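Local coordinates for Tv2483 (PDB 6DET), which binds L-arginine with high selectivity as a family 3 solute-binding lipoprotein and probably delivers it to an ABC transporter, at residues L38-S43 and D64-L69; V42-F45 and F51-E54; G60-I65 and C98-F103; T246-S251 and G256-I261. One frame throughout, in Å; residues are numbered along the deposited sequence.

Contact 1 (L38-S43 and D64-L69). With ARG (arginine), chain B.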
loop_
_atom_site.group_PDB
_atom_site.type_symbol
_atom_site.label_atom_id
_atom_site.label_comp_id
_atom_site.label_asym_id
_atom_site.label_seq_id
_atom_site.Cartn_x
_atom_site.Cartn_y
_atom_site.Cartn_z
ATOM N N LEU A 38 -1.952 -12.625 -15.189
ATOM C CA LEU A 38 -1.602 -11.291 -14.750
ATOM C C LEU A 38 -0.658 -11.461 -13.575
ATOM O O LEU A 38 -0.978 -12.204 -12.641
ATOM C CB LEU A 38 -2.817 -10.481 -14.327
ATOM C CG LEU A 38 -2.501 -9.034 -13.940
ATOM C CD1 LEU A 38 -2.155 -8.165 -15.145
ATOM C CD2 LEU A 38 -3.674 -8.407 -13.186
ATOM N N VAL A 39 0.515 -10.849 -13.670
ATOM C CA VAL A 39 1.535 -10.945 -12.620
ATOM C C VAL A 39 1.395 -9.721 -11.727
ATOM O O VAL A 39 1.629 -8.582 -12.160
ATOM C CB VAL A 39 2.945 -11.064 -13.208
ATOM C CG1 VAL A 39 3.985 -11.094 -12.092
ATOM C CG2 VAL A 39 3.057 -12.315 -14.085
ATOM N N ILE A 40 0.991 -9.954 -10.476
ATOM C CA ILE A 40 0.712 -8.886 -9.515
ATOM C C ILE A 40 1.877 -8.894 -8.523
ATOM O O ILE A 40 2.028 -9.850 -7.765
ATOM C CB ILE A 40 -0.624 -9.106 -8.780
ATOM C CG1 ILE A 40 -1.802 -9.245 -9.768
ATOM C CG2 ILE A 40 -0.887 -7.977 -7.774
ATOM C CD1 ILE A 40 -2.359 -10.653 -9.803
ATOM N N GLY A 41 2.727 -7.873 -8.558
ATOM C CA GLY A 41 3.822 -7.773 -7.607
ATOM C C GLY A 41 3.313 -7.304 -6.257
ATOM O O GLY A 41 2.546 -6.340 -6.175
ATOM N N VAL A 42 3.757 -7.974 -5.192
ATOM C CA VAL A 42 3.313 -7.637 -3.844
ATOM C C VAL A 42 4.503 -7.719 -2.907
ATOM O O VAL A 42 5.411 -8.543 -3.087
ATOM C CB VAL A 42 2.188 -8.577 -3.333
ATOM C CG1 VAL A 42 0.882 -8.338 -4.100
ATOM C CG2 VAL A 42 2.608 -10.035 -3.478
ATOM N N SER A 43 4.463 -6.877 -1.873
ATOM C CA SER A 43 5.204 -7.175 -0.656
ATOM C C SER A 43 4.357 -8.142 0.165
ATOM O O SER A 43 3.220 -7.831 0.526
ATOM C CB SER A 43 5.485 -5.896 0.126
ATOM O OG SER A 43 6.376 -4.995 -0.548
ATOM N N ASP A 64 -7.695 -10.867 -2.515
ATOM C CA ASP A 64 -9.056 -11.263 -2.846
ATOM C C ASP A 64 -9.551 -10.489 -4.066
ATOM O O ASP A 64 -10.191 -11.057 -4.960
ATOM C CB ASP A 64 -9.975 -11.025 -1.650
ATOM C CG ASP A 64 -9.866 -12.116 -0.591
ATOM O OD1 ASP A 64 -9.252 -13.160 -0.852
ATOM O OD2 ASP A 64 -10.425 -11.919 0.497
ATOM N N ILE A 65 -9.219 -9.196 -4.134
ATOM C CA ILE A 65 -9.627 -8.376 -5.279
ATOM C C ILE A 65 -9.052 -8.950 -6.574
ATOM O O ILE A 65 -9.777 -9.179 -7.556
ATOM C CB ILE A 65 -9.206 -6.904 -5.078
ATOM C CG1 ILE A 65 -10.002 -6.246 -3.940
ATOM C CG2 ILE A 65 -9.430 -6.103 -6.362
ATOM C CD1 ILE A 65 -9.504 -4.877 -3.497
ATOM N N PHE A 66 -7.734 -9.157 -6.619
ATOM C CA PHE A 66 -7.129 -9.558 -7.883
ATOM C C PHE A 66 -7.446 -10.999 -8.229
ATOM O O PHE A 66 -7.534 -11.340 -9.413
ATOM C CB PHE A 66 -5.612 -9.328 -7.846
ATOM C CG PHE A 66 -5.215 -7.975 -8.356
ATOM C CD1 PHE A 66 -5.189 -7.720 -9.712
ATOM C CD2 PHE A 66 -4.924 -6.937 -7.486
ATOM C CE1 PHE A 66 -4.858 -6.467 -10.204
ATOM C CE2 PHE A 66 -4.575 -5.695 -7.979
ATOM C CZ PHE A 66 -4.546 -5.451 -9.320
ATOM N N THR A 67 -7.654 -11.865 -7.230
ATOM C CA THR A 67 -8.021 -13.243 -7.542
ATOM C C THR A 67 -9.368 -13.295 -8.261
ATOM O O THR A 67 -9.532 -14.021 -9.252
ATOM C CB THR A 67 -8.063 -14.083 -6.261
ATOM O OG1 THR A 67 -6.756 -14.131 -5.664
ATOM C CG2 THR A 67 -8.516 -15.503 -6.557
ATOM N N GLU A 68 -10.348 -12.523 -7.774
ATOM C CA GLU A 68 -11.686 -12.539 -8.356
ATOM C C GLU A 68 -11.709 -11.782 -9.679
ATOM O O GLU A 68 -12.361 -12.213 -10.636
ATOM C CB GLU A 68 -12.694 -11.944 -7.363
ATOM C CG GLU A 68 -14.096 -11.746 -7.933
ATOM C CD GLU A 68 -14.745 -13.034 -8.396
ATOM O OE1 GLU A 68 -14.188 -14.134 -8.161
ATOM O OE2 GLU A 68 -15.840 -12.949 -9.016
ATOM N N LEU A 69 -10.994 -10.661 -9.748
ATOM C CA LEU A 69 -10.893 -9.919 -10.994
ATOM C C LEU A 69 -10.336 -10.799 -12.110
ATOM O O LEU A 69 -10.893 -10.847 -13.212
ATOM C CB LEU A 69 -10.017 -8.701 -10.787
ATOM C CG LEU A 69 -9.773 -7.912 -12.060
ATOM C CD1 LEU A 69 -10.205 -6.473 -11.891
ATOM C CD2 LEU A 69 -8.309 -8.010 -12.368
HETATM N N ARG B . 1.930 2.912 0.747
HETATM C CA ARG B . 3.327 2.421 0.631
HETATM C C ARG B . 3.879 2.790 -0.742
HETATM O O ARG B . 3.073 3.047 -1.656
HETATM C CB ARG B . 3.397 0.907 0.823
HETATM C CG ARG B . 3.042 0.432 2.227
HETATM C CD ARG B . 3.034 -1.086 2.382
HETATM N NE ARG B . 4.366 -1.623 2.185
HETATM C CZ ARG B . 4.761 -2.314 1.121
HETATM N NH1 ARG B . 6.037 -2.705 1.063
HETATM N NH2 ARG B . 3.918 -2.594 0.126
HETATM O OXT ARG B . 5.103 2.809 -0.930
#
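I40 lies over one face of the F66 ring, its CG1 placed 4.1 Å from the ring centroid and only 26° off the normal, a CH-pi contact. CG2 meets the same face nearer its rim, 4.2 Å from F66 CD2, while the terminal CD1 reaches back to F66 CB at 4.0 Å. All three outer carbons of the isoleucine are therefore used, which suits a beta-branched residue on a strand beneath a helix. L38, two positions earlier and pointing to the same side of the strand, brings CD2 to within 3.7 Å of F66 CE1 in an oblique approach. Its CG stands anti to the backbone N (chi1 -176°), which lets the CD2 branch reach the ring. Further out, F221 meets the F66 ring edge-to-face, and C98 and F79 touch both F66 and I40. Backbone hydrogen bonds tie L38 and I40 into the sheet beside strand 76-81, and helix 61-73 lies across this parallel part of it. The strand then runs on to the ligand, where S43 OG accepts a hydrogen bond from NH1 of the bound arginine at 2.8 Å. Between strand and helix the chemistry is wholly apolar: an aromatic face and branched aliphatic carbons meet through van der Waals and CH-pi contact, with no polar group taking part, whereas the polar work falls to the serine at the strand's end, in the pocket.

Contact 2 (V42-F45 and F51-E54). With ARG (arginine), chain B.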
loop_
_atom_site.group_PDB
_atom_site.type_symbol
_atom_site.label_atom_id
_atom_site.label_comp_id
_atom_site.label_asym_id
_atom_site.label_seq_id
_atom_site.Cartn_x
_atom_site.Cartn_y
_atom_site.Cartn_z
ATOM N N VAL A 42 3.757 -7.974 -5.192
ATOM C CA VAL A 42 3.313 -7.637 -3.844
ATOM C C VAL A 42 4.503 -7.719 -2.907
ATOM O O VAL A 42 5.411 -8.543 -3.087
ATOM C CB VAL A 42 2.188 -8.577 -3.333
ATOM C CG1 VAL A 42 0.882 -8.338 -4.100
ATOM C CG2 VAL A 42 2.608 -10.035 -3.478
ATOM N N SER A 43 4.463 -6.877 -1.873
ATOM C CA SER A 43 5.204 -7.175 -0.656
ATOM C C SER A 43 4.357 -8.142 0.165
ATOM O O SER A 43 3.220 -7.831 0.526
ATOM C CB SER A 43 5.485 -5.896 0.126
ATOM O OG SER A 43 6.376 -4.995 -0.548
ATOM N N ASP A 44 4.901 -9.307 0.485
ATOM C CA ASP A 44 4.094 -10.376 1.054
ATOM C C ASP A 44 4.078 -10.359 2.582
ATOM O O ASP A 44 3.798 -11.395 3.195
ATOM C CB ASP A 44 4.595 -11.723 0.542
ATOM C CG ASP A 44 5.937 -12.087 1.102
ATOM O OD1 ASP A 44 6.604 -11.221 1.717
ATOM O OD2 ASP A 44 6.315 -13.257 0.952
ATOM N N PHE A 45 4.342 -9.198 3.194
ATOM C CA PHE A 45 4.309 -9.018 4.637
ATOM C C PHE A 45 3.394 -7.869 5.055
ATOM O O PHE A 45 3.455 -7.439 6.210
ATOM C CB PHE A 45 5.730 -8.759 5.178
ATOM C CG PHE A 45 6.474 -7.661 4.439
ATOM C CD1 PHE A 45 7.383 -7.961 3.438
ATOM C CD2 PHE A 45 6.226 -6.319 4.724
ATOM C CE1 PHE A 45 8.069 -6.946 2.762
ATOM C CE2 PHE A 45 6.894 -5.302 4.034
ATOM C CZ PHE A 45 7.810 -5.613 3.056
ATOM N N PHE A 51 -0.405 -10.638 2.975
ATOM C CA PHE A 51 0.467 -11.200 4.005
ATOM C C PHE A 51 0.355 -12.723 3.954
ATOM O O PHE A 51 -0.465 -13.285 3.222
ATOM C CB PHE A 51 0.103 -10.655 5.389
ATOM C CG PHE A 51 -1.246 -11.101 5.873
ATOM C CD1 PHE A 51 -2.394 -10.419 5.484
ATOM C CD2 PHE A 51 -1.377 -12.204 6.704
ATOM C CE1 PHE A 51 -3.648 -10.844 5.903
ATOM C CE2 PHE A 51 -2.620 -12.626 7.137
ATOM C CZ PHE A 51 -3.767 -11.936 6.736
ATOM N N ARG A 52 1.214 -13.408 4.726
ATOM C CA ARG A 52 1.231 -14.875 4.768
ATOM C C ARG A 52 0.384 -15.394 5.927
ATOM O O ARG A 52 0.602 -15.012 7.078
ATOM C CB ARG A 52 2.663 -15.405 4.927
ATOM C CG ARG A 52 3.611 -15.006 3.817
ATOM C CD ARG A 52 3.626 -16.033 2.699
ATOM N NE ARG A 52 4.434 -15.622 1.556
ATOM C CZ ARG A 52 4.472 -16.294 0.412
ATOM N NH1 ARG A 52 3.755 -17.411 0.279
ATOM N NH2 ARG A 52 5.221 -15.855 -0.597
ATOM N N ASN A 53 -0.564 -16.279 5.633
ATOM C CA ASN A 53 -1.377 -16.878 6.684
ATOM C C ASN A 53 -0.618 -18.055 7.317
ATOM O O ASN A 53 0.527 -18.355 6.953
ATOM C CB ASN A 53 -2.756 -17.279 6.128
ATOM C CG ASN A 53 -2.702 -18.458 5.123
ATOM O OD1 ASN A 53 -1.658 -19.070 4.926
ATOM N ND2 ASN A 53 -3.849 -18.791 4.523
ATOM N N GLU A 54 -1.256 -18.715 8.295
ATOM C CA GLU A 54 -0.613 -19.814 9.033
ATOM C C GLU A 54 -0.152 -20.942 8.107
ATOM O O GLU A 54 0.783 -21.679 8.440
ATOM C CB GLU A 54 -1.574 -20.365 10.094
ATOM C CG GLU A 54 -2.889 -20.978 9.539
ATOM C CD GLU A 54 -3.880 -19.949 8.972
ATOM O OE1 GLU A 54 -3.727 -18.738 9.247
ATOM O OE2 GLU A 54 -4.812 -20.357 8.243
HETATM N N ARG B . 1.930 2.912 0.747
HETATM C CA ARG B . 3.327 2.421 0.631
HETATM C C ARG B . 3.879 2.790 -0.742
HETATM O O ARG B . 3.073 3.047 -1.656
HETATM C CB ARG B . 3.397 0.907 0.823
HETATM C CG ARG B . 3.042 0.432 2.227
HETATM C CD ARG B . 3.034 -1.086 2.382
HETATM N NE ARG B . 4.366 -1.623 2.185
HETATM C CZ ARG B . 4.761 -2.314 1.121
HETATM N NH1 ARG B . 6.037 -2.705 1.063
HETATM N NH2 ARG B . 3.918 -2.594 0.126
HETATM O OXT ARG B . 5.103 2.809 -0.930
HETATM O O HOH W 1 8.131 -14.812 -0.215
#
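D44 OD2 is gripped by two nitrogens of R52, NE at 3.1 Å and NH2 at 3.2 Å, and also accepts a hydrogen bond from a water at 2.7 Å. The arginine comes side-on, with OD2 in the guanidinium plane, but both bonds end on one carboxylate oxygen and the two flat groups stand 85° apart. NH2 takes the anti lone pair of OD2, while NE arrives from above the carboxylate plane; both bonds are moderately bent, the NE one being straighter (155°). The same water receives only a weak bond from R52 NH2. R52 is bent at chi2 (-91°), which brings the guanidinium round to the D44 carboxylate; its remaining NH1 is held by N56 O, so both ends of the group are fixed. A charged pair suits this partly exposed position, where water can share it. The backbones also meet: F51 CA donates a CH to D44 O at 3.4 Å. The F45 side chain leaves the backbone away from F51-E54; its ring, with S43 CB over one face, brings CZ obliquely to 3.9 Å from NH1 of the bound arginine. The contact thus closes the loop that leaves strand 37-42 for strand 51-52. F51 pairs with V59 through the backbone in the small antiparallel ribbon of strands 51-52 and 58-59, and P81, at the end of strand 76-81, touches both D44 and R52.

Contact 3 (G60-I65 and C98-F103). With ARG (arginine), chain B.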
loop_
_atom_site.group_PDB
_atom_site.type_symbol
_atom_site.label_atom_id
_atom_site.label_comp_id
_atom_site.label_asym_id
_atom_site.label_seq_id
_atom_site.Cartn_x
_atom_site.Cartn_y
_atom_site.Cartn_z
ATOM N N GLY A 60 -5.260 -11.706 1.641
ATOM C CA GLY A 60 -5.507 -10.346 2.043
ATOM C C GLY A 60 -6.491 -9.666 1.123
ATOM O O GLY A 60 -6.982 -10.260 0.156
ATOM N N TYR A 61 -6.779 -8.411 1.454
ATOM C CA TYR A 61 -7.759 -7.625 0.711
ATOM C C TYR A 61 -7.360 -7.499 -0.751
ATOM O O TYR A 61 -8.186 -7.694 -1.648
ATOM C CB TYR A 61 -7.879 -6.254 1.350
ATOM C CG TYR A 61 -8.950 -5.358 0.788
ATOM C CD1 TYR A 61 -10.295 -5.737 0.803
ATOM C CD2 TYR A 61 -8.626 -4.099 0.299
ATOM C CE1 TYR A 61 -11.299 -4.877 0.317
ATOM C CE2 TYR A 61 -9.616 -3.238 -0.170
ATOM C CZ TYR A 61 -10.949 -3.641 -0.154
ATOM O OH TYR A 61 -11.958 -2.824 -0.601
ATOM N N ASP A 62 -6.098 -7.119 -1.009
ATOM C CA ASP A 62 -5.632 -6.945 -2.385
ATOM C C ASP A 62 -5.644 -8.271 -3.116
ATOM O O ASP A 62 -5.921 -8.327 -4.312
ATOM C CB ASP A 62 -4.216 -6.372 -2.430
ATOM C CG ASP A 62 -4.124 -4.913 -2.060
ATOM O OD1 ASP A 62 -5.164 -4.257 -1.812
ATOM O OD2 ASP A 62 -2.982 -4.402 -2.048
ATOM N N ILE A 63 -5.351 -9.352 -2.398
ATOM C CA ILE A 63 -5.313 -10.671 -3.009
ATOM C C ILE A 63 -6.714 -11.111 -3.393
ATOM O O ILE A 63 -6.933 -11.676 -4.472
ATOM C CB ILE A 63 -4.662 -11.670 -2.025
ATOM C CG1 ILE A 63 -3.349 -11.112 -1.453
ATOM C CG2 ILE A 63 -4.455 -13.001 -2.680
ATOM C CD1 ILE A 63 -2.296 -10.776 -2.467
ATOM N N ASP A 64 -7.695 -10.867 -2.515
ATOM C CA ASP A 64 -9.056 -11.263 -2.846
ATOM C C ASP A 64 -9.551 -10.489 -4.066
ATOM O O ASP A 64 -10.191 -11.057 -4.960
ATOM C CB ASP A 64 -9.975 -11.025 -1.650
ATOM C CG ASP A 64 -9.866 -12.116 -0.591
ATOM O OD1 ASP A 64 -9.252 -13.160 -0.852
ATOM O OD2 ASP A 64 -10.425 -11.919 0.497
ATOM N N ILE A 65 -9.219 -9.196 -4.134
ATOM C CA ILE A 65 -9.627 -8.376 -5.279
ATOM C C ILE A 65 -9.052 -8.950 -6.574
ATOM O O ILE A 65 -9.777 -9.179 -7.556
ATOM C CB ILE A 65 -9.206 -6.904 -5.078
ATOM C CG1 ILE A 65 -10.002 -6.246 -3.940
ATOM C CG2 ILE A 65 -9.430 -6.103 -6.362
ATOM C CD1 ILE A 65 -9.504 -4.877 -3.497
ATOM N N CYS A 98 1.769 -5.324 -12.693
ATOM C CA CYS A 98 1.174 -4.279 -11.870
ATOM C C CYS A 98 1.691 -4.457 -10.452
ATOM O O CYS A 98 2.342 -5.461 -10.130
ATOM C CB CYS A 98 -0.348 -4.338 -11.918
ATOM S SG CYS A 98 -1.077 -5.823 -11.249
ATOM N N ILE A 99 1.408 -3.457 -9.610
ATOM C CA ILE A 99 1.909 -3.406 -8.234
ATOM C C ILE A 99 0.726 -3.145 -7.313
ATOM O O ILE A 99 -0.062 -2.234 -7.570
ATOM C CB ILE A 99 2.953 -2.295 -8.030
ATOM C CG1 ILE A 99 4.083 -2.376 -9.068
ATOM C CG2 ILE A 99 3.556 -2.410 -6.614
ATOM C CD1 ILE A 99 4.863 -1.081 -9.202
ATOM N N ALA A 100 0.574 -3.986 -6.292
ATOM C CA ALA A 100 -0.445 -3.809 -5.265
ATOM C C ALA A 100 0.287 -3.710 -3.916
ATOM O O ALA A 100 1.358 -3.104 -3.856
ATOM C CB ALA A 100 -1.468 -4.951 -5.347
ATOM N N SER A 101 -0.280 -4.257 -2.837
ATOM C CA SER A 101 0.303 -4.159 -1.488
ATOM C C SER A 101 0.222 -2.754 -0.904
ATOM O O SER A 101 1.117 -2.321 -0.172
ATOM C CB SER A 101 1.765 -4.651 -1.470
ATOM O OG SER A 101 1.731 -6.005 -1.733
ATOM N N GLY A 102 -0.867 -2.027 -1.193
ATOM C CA GLY A 102 -1.056 -0.722 -0.581
ATOM C C GLY A 102 -0.235 0.373 -1.235
ATOM O O GLY A 102 0.414 1.171 -0.560
ATOM N N PHE A 103 -0.248 0.411 -2.568
ATOM C CA PHE A 103 0.516 1.389 -3.335
ATOM C C PHE A 103 -0.166 2.762 -3.283
ATOM O O PHE A 103 -1.288 2.924 -3.787
ATOM C CB PHE A 103 0.652 0.867 -4.778
ATOM C CG PHE A 103 1.574 1.686 -5.652
ATOM C CD1 PHE A 103 2.857 1.233 -5.952
ATOM C CD2 PHE A 103 1.144 2.881 -6.226
ATOM C CE1 PHE A 103 3.691 1.986 -6.747
ATOM C CE2 PHE A 103 1.994 3.630 -7.025
ATOM C CZ PHE A 103 3.266 3.170 -7.291
HETATM N N ARG B . 1.930 2.912 0.747
HETATM C CA ARG B . 3.327 2.421 0.631
HETATM C C ARG B . 3.879 2.790 -0.742
HETATM O O ARG B . 3.073 3.047 -1.656
HETATM C CB ARG B . 3.397 0.907 0.823
HETATM C CG ARG B . 3.042 0.432 2.227
HETATM C CD ARG B . 3.034 -1.086 2.382
HETATM N NE ARG B . 4.366 -1.623 2.185
HETATM C CZ ARG B . 4.761 -2.314 1.121
HETATM N NH1 ARG B . 6.037 -2.705 1.063
HETATM N NH2 ARG B . 3.918 -2.594 0.126
HETATM O OXT ARG B . 5.103 2.809 -0.930
#
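Opposite D62, near the start of helix 61-73, strand 98-104 is broken by a corner at S101 and G102, both with positive phi, and the alpha carbons of D62 and S101 come within 6.6 Å. The turn directs two successive amides at one oxygen. D62 OD2 accepts from G102 N at 3.3 Å, nearly in line with its own C-O bond, and more weakly from S101 N, which is short at 2.8 Å but bent to 129°. CG of D62 stands beside its backbone N (chi1 -73°), aiming the carboxylate out from the helix toward the corner, and A100 CB lies against OD2 at 3.7 Å; a small methyl suits so close an approach. The other oxygen, OD1, is bonded to Y119 OH, so both ends of this buried carboxylate have partners. S101 OG is held in turn by S50 OG and the carbonyl of S43. The reverse side of the corner serves the ligand: S101 O accepts from the guanidinium NH2 of the bound arginine at 2.8 Å, and G102 O from its alpha-amino N at 2.7 Å. Since S101 O and G102 N belong to one peptide, that group has an anion on its N-H and a cation on its C=O, an arrangement that would be expected to polarise it and strengthen both bonds, making D62 a second-shell partner of the arginine site.

Contact 4 (T246-S251 and G256-I261)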
loop_
_atom_site.group_PDB
_atom_site.type_symbol
_atom_site.label_atom_id
_atom_site.label_comp_id
_atom_site.label_asym_id
_atom_site.label_seq_id
_atom_site.Cartn_x
_atom_site.Cartn_y
_atom_site.Cartn_z
ATOM N N THR A 246 -19.194 -7.277 -4.278
ATOM C CA THR A 246 -18.113 -8.231 -4.015
ATOM C C THR A 246 -16.975 -7.562 -3.256
ATOM O O THR A 246 -16.480 -8.092 -2.250
ATOM C CB THR A 246 -17.598 -8.830 -5.324
ATOM O OG1 THR A 246 -18.668 -9.498 -5.999
ATOM C CG2 THR A 246 -16.495 -9.846 -5.059
ATOM N N ILE A 247 -16.556 -6.383 -3.705
ATOM C CA ILE A 247 -15.408 -5.737 -3.077
ATOM C C ILE A 247 -15.828 -5.162 -1.725
ATOM O O ILE A 247 -15.107 -5.359 -0.729
ATOM C CB ILE A 247 -14.785 -4.680 -4.004
ATOM C CG1 ILE A 247 -14.030 -5.396 -5.122
ATOM C CG2 ILE A 247 -13.806 -3.802 -3.220
ATOM C CD1 ILE A 247 -13.426 -4.505 -6.214
ATOM N N PRO A 248 -16.976 -4.477 -1.619
ATOM C CA PRO A 248 -17.448 -4.061 -0.287
ATOM C C PRO A 248 -17.477 -5.197 0.714
ATOM O O PRO A 248 -17.147 -5.006 1.889
ATOM C CB PRO A 248 -18.852 -3.523 -0.586
ATOM C CG PRO A 248 -18.699 -2.905 -1.966
ATOM C CD PRO A 248 -17.808 -3.890 -2.692
ATOM N N ASN A 249 -17.873 -6.384 0.277
ATOM C CA ASN A 249 -17.913 -7.512 1.186
ATOM C C ASN A 249 -16.519 -8.041 1.495
ATOM O O ASN A 249 -16.276 -8.475 2.623
ATOM C CB ASN A 249 -18.817 -8.603 0.626
ATOM C CG ASN A 249 -20.283 -8.289 0.854
ATOM O OD1 ASN A 249 -20.621 -7.462 1.706
ATOM N ND2 ASN A 249 -21.155 -8.926 0.089
ATOM N N PHE A 250 -15.585 -7.985 0.540
ATOM C CA PHE A 250 -14.183 -8.237 0.883
ATOM C C PHE A 250 -13.715 -7.249 1.945
ATOM O O PHE A 250 -12.967 -7.605 2.858
ATOM C CB PHE A 250 -13.254 -8.108 -0.336
ATOM C CG PHE A 250 -13.362 -9.222 -1.392
ATOM C CD1 PHE A 250 -13.747 -10.520 -1.077
ATOM C CD2 PHE A 250 -13.017 -8.939 -2.715
ATOM C CE1 PHE A 250 -13.804 -11.510 -2.066
ATOM C CE2 PHE A 250 -13.085 -9.915 -3.687
ATOM C CZ PHE A 250 -13.480 -11.197 -3.361
ATOM N N SER A 251 -14.090 -5.979 1.798
ATOM C CA SER A 251 -13.681 -4.981 2.780
ATOM C C SER A 251 -14.252 -5.294 4.161
ATOM O O SER A 251 -13.562 -5.148 5.182
ATOM C CB SER A 251 -14.130 -3.597 2.317
ATOM O OG SER A 251 -13.771 -2.599 3.259
ATOM N N GLY A 256 -13.868 -5.023 8.754
ATOM C CA GLY A 256 -15.020 -4.890 9.623
ATOM C C GLY A 256 -16.072 -3.911 9.120
ATOM O O GLY A 256 -17.158 -3.833 9.710
ATOM N N SER A 257 -15.766 -3.158 8.071
ATOM C CA SER A 257 -16.711 -2.249 7.408
ATOM C C SER A 257 -16.300 -2.078 5.957
ATOM O O SER A 257 -15.221 -2.521 5.532
ATOM C CB SER A 257 -16.758 -0.891 8.116
ATOM O OG SER A 257 -15.548 -0.186 7.899
ATOM N N ASN A 258 -17.176 -1.423 5.186
ATOM C CA ASN A 258 -16.929 -1.190 3.762
ATOM C C ASN A 258 -16.146 0.100 3.604
ATOM O O ASN A 258 -16.708 1.205 3.727
ATOM C CB ASN A 258 -18.240 -1.119 2.985
ATOM C CG ASN A 258 -18.024 -0.737 1.554
ATOM O OD1 ASN A 258 -16.909 -0.854 1.026
ATOM N ND2 ASN A 258 -19.082 -0.274 0.912
ATOM N N LEU A 259 -14.859 -0.040 3.271
ATOM C CA LEU A 259 -13.964 1.088 3.054
ATOM C C LEU A 259 -13.725 1.370 1.571
ATOM O O LEU A 259 -12.913 2.241 1.242
ATOM C CB LEU A 259 -12.615 0.847 3.743
ATOM C CG LEU A 259 -12.631 0.606 5.239
ATOM C CD1 LEU A 259 -11.207 0.444 5.763
ATOM C CD2 LEU A 259 -13.344 1.753 5.975
ATOM N N SER A 260 -14.391 0.655 0.672
ATOM C CA SER A 260 -14.066 0.770 -0.747
ATOM C C SER A 260 -14.523 2.131 -1.269
ATOM O O SER A 260 -15.665 2.538 -1.025
ATOM C CB SER A 260 -14.746 -0.343 -1.543
ATOM O OG SER A 260 -14.475 -0.188 -2.919
ATOM N N ILE A 261 -13.648 2.831 -1.992
ATOM C CA ILE A 261 -14.023 4.113 -2.589
ATOM C C ILE A 261 -14.019 4.051 -4.109
ATOM O O ILE A 261 -13.849 5.083 -4.767
ATOM C CB ILE A 261 -13.138 5.258 -2.091
ATOM C CG1 ILE A 261 -11.677 5.015 -2.412
ATOM C CG2 ILE A 261 -13.358 5.448 -0.575
ATOM C CD1 ILE A 261 -10.865 6.262 -2.358
#
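The amide of N258 lies side by side with the ring of P248, the two pointing the same way: ND2 is 3.6 Å from P248 CB, and OD1 is 3.5 Å from P248 CA. Within the helix, the F250 ring has T246 O over one face, near the rim. N258 OD1 also accepts from S260 N at 3.0 Å, the donor standing above the carbonyl plane, which makes an Asx turn and bends the chain after N258. Asparagine suits the place, since its amide can lie along an apolar ring and still accept from a backbone N-H. The main grip belongs to S251. With chi1 at 179° its hydroxyl swings away from its own N toward the returning chain, where OG donates to S257 O at 2.7 Å, on a lone pair in the carbonyl plane, and receives L259 N at 2.8 Å in an almost straight bond of 171°. Further along, I247 CG2 rests 3.7 Å from S260 OG, whose own partner is N242 OD1 of helix 228-243. G256, the first residue after the helix with positive phi, reverses the chain so that it can run back past the helix it has just left. The I247, F250 and S251 side chains touch Y61 of helix 61-73. One buried hydroxyl, acting as donor and acceptor, thus satisfies two backbone groups of the irregular segment and holds it against helix 246-255.

Contacts 1 and 3 are buried and share helix 61-73, set against the neighbouring strands 37-42 and 98-104; their centres lie about 6 Å apart. Contact 1 is apolar, whereas contact 3, closer to the centre of the chain, is a carboxylate bonded to backbone amides. Contact 2 continues from the end of contact 1's strand and lies at the surface, where a solvated ion pair replaces packing. Contacts 1, 2 and 3 all touch the bound arginine. Contact 4 is partly buried, does not reach the ligand, and relies on serine and asparagine hydrogen bonds; it meets contacts 1 and 3 along helix 61-73, through residues such as D64 and Y61, but not contact 2.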